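Local coordinates for protein lectin 2 (Agrocybe aegerita, PDB 4TQK) that probably acts as a beta-propeller lectin, binding N-acetylglucosamine in a series of similar pockets around its ring of blades, at residues K58-I63 / V75-A80; V113-R118 / F134-V139; S336-F341 / F356-T361. The protein carries 1 engineered substitution. All coordinates share one frame; numbering follows the deposited sequence.

Contact 1: K58-I63 / V75-A80; sequences KHVRLI and VGFGNA. With NAG (2-acetamido-2-deoxy-beta-D-glucopyranose), chain D.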
loop_
_atom_site.group_PDB
_atom_site.type_symbol
_atom_site.label_atom_id
_atom_site.label_comp_id
_atom_site.label_asym_id
_atom_site.label_seq_id
_atom_site.Cartn_x
_atom_site.Cartn_y
_atom_site.Cartn_z
ATOM N N LYS A 58 -3.102 30.733 4.034
ATOM C CA LYS A 58 -4.340 30.668 4.816
ATOM C C LYS A 58 -4.651 29.263 5.323
ATOM O O LYS A 58 -5.256 29.092 6.388
ATOM C CB LYS A 58 -5.546 31.114 3.981
ATOM C CG LYS A 58 -5.377 32.397 3.203
ATOM C CD LYS A 58 -6.647 32.715 2.411
ATOM C CE LYS A 58 -7.852 32.891 3.338
ATOM N NZ LYS A 58 -9.102 33.327 2.631
ATOM N N HIS A 59 -4.257 28.251 4.560
ATOM C CA HIS A 59 -4.828 26.936 4.775
ATOM C C HIS A 59 -3.799 25.865 5.105
ATOM O O HIS A 59 -2.606 26.054 4.902
ATOM C CB HIS A 59 -5.614 26.517 3.542
ATOM C CG HIS A 59 -6.579 27.565 3.037
ATOM N ND1 HIS A 59 -6.515 28.061 1.772
ATOM C CD2 HIS A 59 -7.632 28.151 3.654
ATOM C CE1 HIS A 59 -7.502 28.953 1.607
ATOM N NE2 HIS A 59 -8.178 29.016 2.721
ATOM N N VAL A 60 -4.288 24.735 5.609
ATOM C CA VAL A 60 -3.442 23.602 5.948
ATOM C C VAL A 60 -3.901 22.356 5.202
ATOM O O VAL A 60 -5.084 22.014 5.214
ATOM C CB VAL A 60 -3.464 23.326 7.457
ATOM C CG1 VAL A 60 -2.855 21.965 7.763
ATOM C CG2 VAL A 60 -2.730 24.444 8.216
ATOM N N ARG A 61 -2.961 21.680 4.548
ATOM C CA ARG A 61 -3.290 20.520 3.724
ATOM C C ARG A 61 -2.432 19.311 4.091
ATOM O O ARG A 61 -1.198 19.363 4.038
ATOM C CB ARG A 61 -3.161 20.879 2.240
ATOM C CG ARG A 61 -4.242 21.846 1.763
ATOM C CD ARG A 61 -3.942 22.433 0.392
ATOM N NE ARG A 61 -3.049 23.583 0.472
ATOM C CZ ARG A 61 -2.581 24.254 -0.583
ATOM N NH1 ARG A 61 -2.932 23.894 -1.822
ATOM N NH2 ARG A 61 -1.760 25.293 -0.403
ATOM N N LEU A 62 -3.093 18.227 4.479
ATOM C CA LEU A 62 -2.414 17.070 5.055
ATOM C C LEU A 62 -2.951 15.763 4.477
ATOM O O LEU A 62 -3.888 15.766 3.681
ATOM C CB LEU A 62 -2.623 17.038 6.573
ATOM C CG LEU A 62 -2.325 18.306 7.382
ATOM C CD1 LEU A 62 -2.795 18.145 8.834
ATOM C CD2 LEU A 62 -0.830 18.665 7.329
ATOM N N ILE A 63 -2.337 14.655 4.890
ATOM C CA ILE A 63 -2.853 13.313 4.631
ATOM C C ILE A 63 -3.049 12.615 5.968
ATOM O O ILE A 63 -2.128 12.557 6.785
ATOM C CB ILE A 63 -1.862 12.467 3.819
ATOM C CG1 ILE A 63 -1.529 13.141 2.497
ATOM C CG2 ILE A 63 -2.437 11.088 3.548
ATOM C CD1 ILE A 63 -2.602 12.953 1.447
ATOM N N VAL A 75 -7.032 15.588 3.482
ATOM C CA VAL A 75 -7.698 16.455 4.439
ATOM C C VAL A 75 -7.137 17.865 4.374
ATOM O O VAL A 75 -5.923 18.060 4.334
ATOM C CB VAL A 75 -7.524 15.957 5.866
ATOM C CG1 VAL A 75 -8.256 16.883 6.829
ATOM C CG2 VAL A 75 -8.011 14.516 6.001
ATOM N N GLY A 76 -8.024 18.849 4.366
ATOM C CA GLY A 76 -7.613 20.233 4.220
ATOM C C GLY A 76 -8.460 21.113 5.105
ATOM O O GLY A 76 -9.674 20.928 5.185
ATOM N N PHE A 77 -7.807 22.037 5.806
ATOM C CA PHE A 77 -8.478 23.032 6.627
ATOM C C PHE A 77 -8.590 24.300 5.791
ATOM O O PHE A 77 -7.619 25.054 5.672
ATOM C CB PHE A 77 -7.661 23.354 7.879
ATOM C CG PHE A 77 -7.477 22.195 8.824
ATOM C CD1 PHE A 77 -8.191 22.135 10.017
ATOM C CD2 PHE A 77 -6.548 21.209 8.555
ATOM C CE1 PHE A 77 -8.006 21.096 10.899
ATOM C CE2 PHE A 77 -6.352 20.154 9.434
ATOM C CZ PHE A 77 -7.083 20.093 10.608
ATOM N N GLY A 78 -9.769 24.550 5.231
ATOM C CA GLY A 78 -9.943 25.666 4.317
ATOM C C GLY A 78 -10.595 26.885 4.937
ATOM O O GLY A 78 -10.348 27.208 6.097
ATOM N N ASN A 79 -11.434 27.560 4.157
ATOM C CA ASN A 79 -12.146 28.745 4.636
ATOM C C ASN A 79 -13.277 28.400 5.595
ATOM O O ASN A 79 -13.225 28.788 6.766
ATOM C CB ASN A 79 -12.668 29.597 3.466
ATOM C CG ASN A 79 -11.546 30.241 2.663
ATOM O OD1 ASN A 79 -10.473 30.530 3.191
ATOM N ND2 ASN A 79 -11.795 30.467 1.379
ATOM N N ALA A 80 -14.285 27.665 5.110
ATOM C CA ALA A 80 -15.475 27.365 5.918
ATOM C C ALA A 80 -15.329 26.171 6.879
ATOM O O ALA A 80 -16.221 25.901 7.687
ATOM C CB ALA A 80 -16.695 27.191 5.035
HETATM C C1 NAG D . -14.401 26.356 -1.231
HETATM C C2 NAG D . -13.366 25.380 -0.691
HETATM C C3 NAG D . -13.272 24.203 -1.644
HETATM C C4 NAG D . -14.676 23.613 -1.848
HETATM C C5 NAG D . -15.693 24.703 -2.215
HETATM C C6 NAG D . -17.126 24.183 -2.334
HETATM C C7 NAG D . -11.623 26.483 0.580
HETATM C C8 NAG D . -10.242 27.075 0.552
HETATM N N2 NAG D . -12.087 26.048 -0.590
HETATM O O1 NAG D . -14.434 27.502 -0.418
HETATM O O3 NAG D . -12.371 23.253 -1.118
HETATM O O4 NAG D . -14.641 22.611 -2.832
HETATM O O5 NAG D . -15.655 25.724 -1.234
HETATM O O6 NAG D . -17.747 24.205 -1.060
HETATM O O7 NAG D . -12.264 26.419 1.632
HETATM O O HOH W 1 -7.712 27.859 7.487
#

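Contact 2: V113-R118 / F134-V139; sequences VEKHLR and FGEKGV. With NAG (2-acetamido-2-deoxy-beta-D-glucopyranose), chain C.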
loop_
_atom_site.group_PDB
_atom_site.type_symbol
_atom_site.label_atom_id
_atom_site.label_comp_id
_atom_site.label_asym_id
_atom_site.label_seq_id
_atom_site.Cartn_x
_atom_site.Cartn_y
_atom_site.Cartn_z
ATOM N N VAL A 113 -2.686 30.672 10.211
ATOM C CA VAL A 113 -1.417 29.989 10.070
ATOM C C VAL A 113 -0.338 30.670 10.920
ATOM O O VAL A 113 0.639 30.029 11.327
ATOM C CB VAL A 113 -0.983 29.951 8.586
ATOM C CG1 VAL A 113 0.386 29.326 8.449
ATOM C CG2 VAL A 113 -2.013 29.189 7.760
ATOM N N GLU A 114 -0.523 31.963 11.187
ATOM C CA GLU A 114 0.464 32.746 11.935
ATOM C C GLU A 114 0.318 32.592 13.444
ATOM O O GLU A 114 1.240 32.911 14.184
ATOM C CB GLU A 114 0.379 34.242 11.592
ATOM C CG GLU A 114 0.517 34.585 10.117
ATOM C CD GLU A 114 -0.826 34.622 9.398
ATOM O OE1 GLU A 114 -1.776 33.947 9.859
ATOM O OE2 GLU A 114 -0.927 35.336 8.375
ATOM N N LYS A 115 -0.836 32.114 13.898
ATOM C CA LYS A 115 -1.121 32.093 15.334
ATOM C C LYS A 115 -1.402 30.698 15.909
ATOM O O LYS A 115 -1.237 30.483 17.111
ATOM C CB LYS A 115 -2.301 33.020 15.657
ATOM C CG LYS A 115 -2.198 34.416 15.034
ATOM C CD LYS A 115 -3.449 35.233 15.326
ATOM C CE LYS A 115 -3.579 35.517 16.818
ATOM N NZ LYS A 115 -4.887 36.121 17.201
ATOM N N HIS A 116 -1.850 29.764 15.075
ATOM C CA HIS A 116 -2.330 28.474 15.591
ATOM C C HIS A 116 -1.746 27.294 14.839
ATOM O O HIS A 116 -1.210 27.462 13.748
ATOM C CB HIS A 116 -3.856 28.379 15.494
ATOM C CG HIS A 116 -4.569 29.665 15.763
ATOM N ND1 HIS A 116 -5.359 30.285 14.823
ATOM C CD2 HIS A 116 -4.625 30.442 16.875
ATOM C CE1 HIS A 116 -5.869 31.392 15.337
ATOM N NE2 HIS A 116 -5.438 31.511 16.581
ATOM N N LEU A 117 -1.876 26.102 15.422
ATOM C CA LEU A 117 -1.427 24.863 14.786
ATOM C C LEU A 117 -2.621 23.922 14.622
ATOM O O LEU A 117 -3.457 23.817 15.524
ATOM C CB LEU A 117 -0.327 24.167 15.619
ATOM C CG LEU A 117 0.963 24.953 15.882
ATOM C CD1 LEU A 117 1.736 24.395 17.079
ATOM C CD2 LEU A 117 1.853 25.018 14.642
ATOM N N ARG A 118 -2.697 23.239 13.483
ATOM C CA ARG A 118 -3.756 22.257 13.267
ATOM C C ARG A 118 -3.179 20.925 12.783
ATOM O O ARG A 118 -2.481 20.872 11.764
ATOM C CB ARG A 118 -4.819 22.795 12.301
ATOM C CG ARG A 118 -5.724 23.846 12.919
ATOM C CD ARG A 118 -6.374 24.726 11.865
ATOM N NE ARG A 118 -5.419 25.668 11.284
ATOM C CZ ARG A 118 -5.686 26.470 10.262
ATOM N NH1 ARG A 118 -6.876 26.442 9.692
ATOM N NH2 ARG A 118 -4.759 27.297 9.805
ATOM N N PHE A 134 -4.188 23.773 18.299
ATOM C CA PHE A 134 -3.721 24.655 19.345
ATOM C C PHE A 134 -4.205 26.034 18.936
ATOM O O PHE A 134 -3.644 26.660 18.032
ATOM C CB PHE A 134 -2.202 24.611 19.463
ATOM C CG PHE A 134 -1.675 23.279 19.918
ATOM C CD1 PHE A 134 -1.399 23.049 21.252
ATOM C CD2 PHE A 134 -1.461 22.256 19.008
ATOM C CE1 PHE A 134 -0.924 21.819 21.669
ATOM C CE2 PHE A 134 -0.975 21.022 19.422
ATOM C CZ PHE A 134 -0.720 20.808 20.757
ATOM N N GLY A 135 -5.272 26.485 19.585
ATOM C CA GLY A 135 -5.945 27.698 19.182
ATOM C C GLY A 135 -5.729 28.839 20.144
ATOM O O GLY A 135 -4.660 28.973 20.739
ATOM N N GLU A 136 -6.763 29.658 20.296
ATOM C CA GLU A 136 -6.665 30.888 21.054
ATOM C C GLU A 136 -6.648 30.601 22.565
ATOM O O GLU A 136 -5.782 31.092 23.275
ATOM C CB GLU A 136 -7.807 31.822 20.639
ATOM C CG GLU A 136 -7.605 33.315 20.913
ATOM C CD GLU A 136 -6.446 33.975 20.156
ATOM O OE1 GLU A 136 -6.137 33.625 18.996
ATOM O OE2 GLU A 136 -5.845 34.892 20.743
ATOM N N LYS A 137 -7.564 29.756 23.033
ATOM C CA LYS A 137 -7.739 29.507 24.456
ATOM C C LYS A 137 -7.144 28.194 24.943
ATOM O O LYS A 137 -7.373 27.792 26.077
ATOM C CB LYS A 137 -9.228 29.570 24.812
ATOM C CG LYS A 137 -9.854 30.933 24.624
ATOM C CD LYS A 137 -8.835 32.013 24.996
ATOM C CE LYS A 137 -9.311 32.887 26.140
ATOM N NZ LYS A 137 -9.779 34.204 25.641
ATOM N N GLY A 138 -6.369 27.534 24.094
ATOM C CA GLY A 138 -5.743 26.288 24.481
ATOM C C GLY A 138 -5.862 25.235 23.390
ATOM O O GLY A 138 -5.879 25.551 22.194
ATOM N N VAL A 139 -5.947 23.980 23.810
ATOM C CA VAL A 139 -6.033 22.861 22.886
ATOM C C VAL A 139 -7.505 22.528 22.637
ATOM O O VAL A 139 -8.243 22.210 23.580
ATOM C CB VAL A 139 -5.289 21.640 23.454
ATOM C CG1 VAL A 139 -5.284 20.518 22.454
ATOM C CG2 VAL A 139 -3.860 22.020 23.826
HETATM C C1 NAG C . -12.636 30.142 19.091
HETATM C C2 NAG C . -11.989 28.999 18.313
HETATM C C3 NAG C . -13.066 28.228 17.562
HETATM C C4 NAG C . -14.131 27.785 18.556
HETATM C C5 NAG C . -14.638 28.956 19.395
HETATM C C6 NAG C . -15.637 28.522 20.471
HETATM C C7 NAG C . -9.664 29.342 17.697
HETATM C C8 NAG C . -8.693 29.817 16.652
HETATM N N2 NAG C . -10.956 29.486 17.419
HETATM O O1 NAG C . -11.648 30.816 19.824
HETATM O O3 NAG C . -12.505 27.101 16.932
HETATM O O4 NAG C . -15.202 27.214 17.849
HETATM O O5 NAG C . -13.548 29.599 20.015
HETATM O O6 NAG C . -15.002 27.623 21.348
HETATM O O7 NAG C . -9.252 28.852 18.750
HETATM O O HOH W 2 -1.977 28.886 19.179
#

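Contact 3: S336-F341 / F356-T361; sequences SKHRRF and FGEKET. With NAG (2-acetamido-2-deoxy-beta-D-glucopyranose), chain H.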
loop_
_atom_site.group_PDB
_atom_site.type_symbol
_atom_site.label_atom_id
_atom_site.label_comp_id
_atom_site.label_asym_id
_atom_site.label_seq_id
_atom_site.Cartn_x
_atom_site.Cartn_y
_atom_site.Cartn_z
ATOM N N SER A 336 13.584 28.387 -0.500
ATOM C CA SER A 336 12.564 29.196 -1.155
ATOM C C SER A 336 12.008 28.557 -2.421
ATOM O O SER A 336 10.937 28.935 -2.900
ATOM C CB SER A 336 13.096 30.600 -1.453
ATOM O OG SER A 336 12.871 31.459 -0.347
ATOM N N LYS A 337 12.733 27.585 -2.962
ATOM C CA LYS A 337 12.339 26.975 -4.232
ATOM C C LYS A 337 12.156 25.460 -4.148
ATOM O O LYS A 337 11.323 24.895 -4.855
ATOM C CB LYS A 337 13.351 27.319 -5.329
ATOM C CG LYS A 337 13.454 28.804 -5.616
ATOM C CD LYS A 337 13.296 29.092 -7.093
ATOM C CE LYS A 337 14.644 29.111 -7.777
ATOM N NZ LYS A 337 14.548 28.892 -9.251
ATOM N N HIS A 338 12.931 24.817 -3.281
ATOM C CA HIS A 338 13.067 23.366 -3.310
ATOM C C HIS A 338 12.622 22.669 -2.021
ATOM O O HIS A 338 12.525 23.295 -0.963
ATOM C CB HIS A 338 14.514 23.011 -3.641
ATOM C CG HIS A 338 15.057 23.768 -4.811
ATOM N ND1 HIS A 338 16.166 24.585 -4.724
ATOM C CD2 HIS A 338 14.635 23.842 -6.097
ATOM C CE1 HIS A 338 16.407 25.124 -5.907
ATOM N NE2 HIS A 338 15.494 24.684 -6.758
ATOM N N ARG A 339 12.340 21.372 -2.132
ATOM C CA ARG A 339 11.905 20.557 -0.994
ATOM C C ARG A 339 12.833 19.363 -0.837
ATOM O O ARG A 339 13.117 18.663 -1.806
ATOM C CB ARG A 339 10.488 20.019 -1.205
ATOM C CG ARG A 339 9.365 21.021 -1.005
ATOM C CD ARG A 339 8.664 21.274 -2.321
ATOM N NE ARG A 339 7.403 22.000 -2.177
ATOM C CZ ARG A 339 6.733 22.512 -3.203
ATOM N NH1 ARG A 339 7.206 22.382 -4.433
ATOM N NH2 ARG A 339 5.602 23.162 -3.006
ATOM N N ARG A 340 13.302 19.128 0.377
ATOM C CA ARG A 340 14.095 17.945 0.649
ATOM C C ARG A 340 13.491 17.137 1.794
ATOM O O ARG A 340 13.060 17.707 2.796
ATOM C CB ARG A 340 15.553 18.326 0.924
ATOM C CG ARG A 340 16.313 18.729 -0.329
ATOM C CD ARG A 340 17.533 19.620 -0.040
ATOM N NE ARG A 340 17.146 21.010 0.195
ATOM C CZ ARG A 340 17.966 21.962 0.643
ATOM N NH1 ARG A 340 19.235 21.685 0.912
ATOM N NH2 ARG A 340 17.514 23.192 0.829
ATOM N N PHE A 341 13.466 15.810 1.632
ATOM C CA PHE A 341 13.018 14.903 2.696
ATOM C C PHE A 341 13.941 13.719 2.868
ATOM O O PHE A 341 14.610 13.316 1.928
ATOM C CB PHE A 341 11.608 14.379 2.414
ATOM C CG PHE A 341 10.569 15.448 2.400
ATOM C CD1 PHE A 341 10.190 16.077 3.585
ATOM C CD2 PHE A 341 9.981 15.841 1.211
ATOM C CE1 PHE A 341 9.226 17.079 3.579
ATOM C CE2 PHE A 341 9.028 16.838 1.192
ATOM C CZ PHE A 341 8.643 17.460 2.379
ATOM N N PHE A 356 13.027 17.690 -4.310
ATOM C CA PHE A 356 12.279 18.281 -5.408
ATOM C C PHE A 356 13.034 19.509 -5.886
ATOM O O PHE A 356 12.930 20.590 -5.300
ATOM C CB PHE A 356 10.864 18.639 -4.971
ATOM C CG PHE A 356 10.051 17.457 -4.540
ATOM C CD1 PHE A 356 10.440 16.174 -4.876
ATOM C CD2 PHE A 356 8.898 17.624 -3.802
ATOM C CE1 PHE A 356 9.692 15.082 -4.475
ATOM C CE2 PHE A 356 8.148 16.528 -3.399
ATOM C CZ PHE A 356 8.541 15.263 -3.735
ATOM N N GLY A 357 13.803 19.322 -6.954
ATOM C CA GLY A 357 14.770 20.310 -7.377
ATOM C C GLY A 357 14.271 21.267 -8.436
ATOM O O GLY A 357 13.064 21.393 -8.668
ATOM N N GLU A 358 15.218 21.947 -9.076
ATOM C CA GLU A 358 14.905 22.983 -10.049
ATOM C C GLU A 358 14.152 22.437 -11.267
ATOM O O GLU A 358 13.202 23.064 -11.743
ATOM C CB GLU A 358 16.187 23.705 -10.474
ATOM C CG GLU A 358 15.970 24.873 -11.415
ATOM C CD GLU A 358 15.315 26.059 -10.743
ATOM O OE1 GLU A 358 15.140 26.024 -9.512
ATOM O OE2 GLU A 358 14.973 27.033 -11.446
ATOM N N LYS A 359 14.557 21.263 -11.746
ATOM C CA LYS A 359 13.970 20.668 -12.950
ATOM C C LYS A 359 13.613 19.195 -12.775
ATOM O O LYS A 359 12.933 18.603 -13.619
ATOM C CB LYS A 359 14.940 20.805 -14.128
ATOM C CG LYS A 359 15.256 22.236 -14.522
ATOM C CD LYS A 359 16.753 22.446 -14.715
ATOM C CE LYS A 359 17.050 23.850 -15.224
ATOM N NZ LYS A 359 16.392 24.116 -16.546
ATOM N N GLU A 360 14.095 18.588 -11.702
ATOM C CA GLU A 360 13.821 17.172 -11.469
ATOM C C GLU A 360 13.600 16.823 -9.998
ATOM O O GLU A 360 14.088 17.493 -9.083
ATOM C CB GLU A 360 14.959 16.297 -12.010
ATOM C CG GLU A 360 15.240 16.454 -13.478
ATOM C CD GLU A 360 16.301 15.479 -13.968
ATOM O OE1 GLU A 360 17.472 15.644 -13.584
ATOM O OE2 GLU A 360 15.962 14.550 -14.735
ATOM N N THR A 361 12.865 15.746 -9.792
ATOM C CA THR A 361 12.759 15.124 -8.493
ATOM C C THR A 361 13.833 14.039 -8.407
ATOM O O THR A 361 13.746 12.995 -9.054
ATOM C CB THR A 361 11.351 14.565 -8.286
ATOM O OG1 THR A 361 10.443 15.669 -8.155
ATOM C CG2 THR A 361 11.277 13.692 -7.033
HETATM C C1 NAG H . 20.925 20.519 -10.494
HETATM C C2 NAG H . 20.393 19.984 -9.181
HETATM C C3 NAG H . 21.525 19.162 -8.573
HETATM C C4 NAG H . 21.865 18.030 -9.540
HETATM C C5 NAG H . 22.100 18.533 -10.961
HETATM C C6 NAG H . 22.187 17.353 -11.932
HETATM C C7 NAG H . 18.673 21.412 -8.135
HETATM C C8 NAG H . 18.454 22.625 -7.275
HETATM N N2 NAG H . 19.947 21.059 -8.312
HETATM O O1 NAG H . 20.023 21.470 -11.011
HETATM O O3 NAG H . 21.169 18.660 -7.301
HETATM O O4 NAG H . 23.037 17.364 -9.142
HETATM O O5 NAG H . 21.080 19.421 -11.377
HETATM O O6 NAG H . 20.941 16.697 -12.009
HETATM O O7 NAG H . 17.707 20.816 -8.622
HETATM O O HOH W 3 10.624 22.467 -6.182
#

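Contact 1: K58-I63 / V75-A80
N79 OD1 is the polar hub here, because two neighbouring side chains donate to it from opposite faces of its amide plane. H59 NE2 approaches to 2.8 Å from N79 OD1 in an almost straight bond (175° at the hydrogen), and the oxygen lies practically in the plane of the imidazole. K58 NZ supplies the second bond, 3.2 Å from N79 OD1. The imidazole is fixed at its other nitrogen as well, since ND1 is hydrogen-bonded to the backbone N of L55. Its two faces are covered: K58 CB sits over the centre of one, and the acetamide methyl C8 of the bound N-acetylglucosamine lies 3.4 Å above the plane of the other, displaced toward the rim. With CG beside its own backbone N (chi1 -49°), the H59 ring lies close to G78, CD2 nearest its CA, and presents NE2 to N79. The main chain binds the sugar, N79 N donating to its O7 at 2.9 Å; N46, G52 and W54 give further hydrogen bonds.

Beyond this end the segments pair as antiparallel strands. F77 N donates to V60 O and L62 N to V75 O, both at 2.8 Å. On the face carrying V60, L62 and F77, V60 CG1 lies 3.9 Å from F77 CD2, and L62 CD1 comes to the edge of the same ring; R118 and L120 of the next sheet pack against this face. Such pairing of strands 60-64 and 73-77 is the inner beta hairpin of a propeller blade, its open end, away from the connecting turn, built into a sugar pocket.

Contact 2: V113-R118 / F134-V139
F134 and L117 form the antiparallel hydrogen-bonded pair at which two strands of a beta-propeller blade part company and open into a sugar-binding loop. F134 N donates to L117 O at 2.9 Å, and L117 N returns a longer bond, 3.2 Å, to F134 O. Both side chains stand on one face of the sheet, where L117 CB approaches F134 CD2 obliquely at 4.1 Å; R174 of strand 173-177 packs on the pair, so the aromatic ring is buried between neighbouring blades.

G135 follows, and the imidazole of H116 lies against its backbone, CD2 nearest the carbonyl carbon. Having no side chain, G135 lets the acetamide oxygen O7 of the N-acetylglucosamine come close to its CA. Its own N closes the turn ahead by donating to G138 O, 2.8 Å from G135 N. The same O7 is bound by the next amide, E136 N, at 3.0 Å and nearly straight (171°).

E136 turns its carboxylate back toward the first segment: CG is anti to the backbone N (chi1 -158°) and the chain then bends at chi2. OE1 is met almost end-on by H116 NE2, 3.3 Å away, with the carboxylate turned nearly perpendicular (88°) to the imidazole. K115 NZ makes a weak hydrogen bond to this oxygen within a salt bridge, and its positive charge would tend to balance the carboxylate. H116 is anchored a second time by ND1, bonded to R112 N, and its ring lies between K115 CB on one face and the sugar methyl C8, 3.5 Å above the other.

Past K137, V139 enters the next strand, its backbone hydrogen-bonded to V156 and L157 and its side chain set against I187.

Contact 3: S336-F341 / F356-T361
E358 OE1 receives two hydrogen bonds from adjacent residues of the first segment. K337 NZ lies 2.9 Å from E358 OE1, on its syn lone pair, as part of a salt bridge that also includes a weak bond from NZ to OE2. H338 NE2, 3.1 Å from E358 OE1, instead arrives nearly in line with the C-O bond, and the carboxylate is turned 80° from the imidazole plane. The K337 chain bends at both chi2 and chi3 on its way to the carboxylate. E358 meets it by holding CG anti to the backbone N (chi1 -176°) and folding at chi2.

The imidazole has little freedom to rotate: ND1 is bonded to T334 N, K337 CB covers the centre of one face, and C8 of the N-acetylglucosamine rests against the opposite one. E358 N binds the sugar's O7 at 2.8 Å, with D326, Q331 and W333 supplying the further hydrogen bonds. This is a propeller lectin site, in which the loop following the second strand of a blade offers a backbone N-H to the acetamide while a histidine from the first strand's approach packs on its methyl.

Inward from the sugar, F356 N donates to R339 O at 2.7 Å; the return bond from R339 N to F356 O is weak. A water joins the segments just beside this pair, donating to K337 O (2.9 Å) and to F356 O (3.1 Å). R339 lays its aliphatic part against the phenylalanine, CD lying 3.9 Å from F356 CD2, and carries its guanidinium onward to T394 OG1, next to strand 395-399, which also packs C396 on F356.

In the fold
All three contacts join the first strand of a blade, with the residues leading into it, to the end of the second strand and the loop after it, each beside its own sugar. Contact 1 is the more buried, reaching three bridged pairs into its hairpin; contacts 2 and 3 are partly buried, with a single bridge each within their segments, at the outlet of hairpins that continue beyond. The histidine's partner differs: a neutral amide in contact 1, carboxylates salt-bridged to lysine in the others. Contacts 1 and 2 occupy adjacent blades and touch, R118 CD packing on F77 CD1 at 3.7 Å, whereas contact 3 stands apart, its centre about 23 Å and 29 Å from theirs.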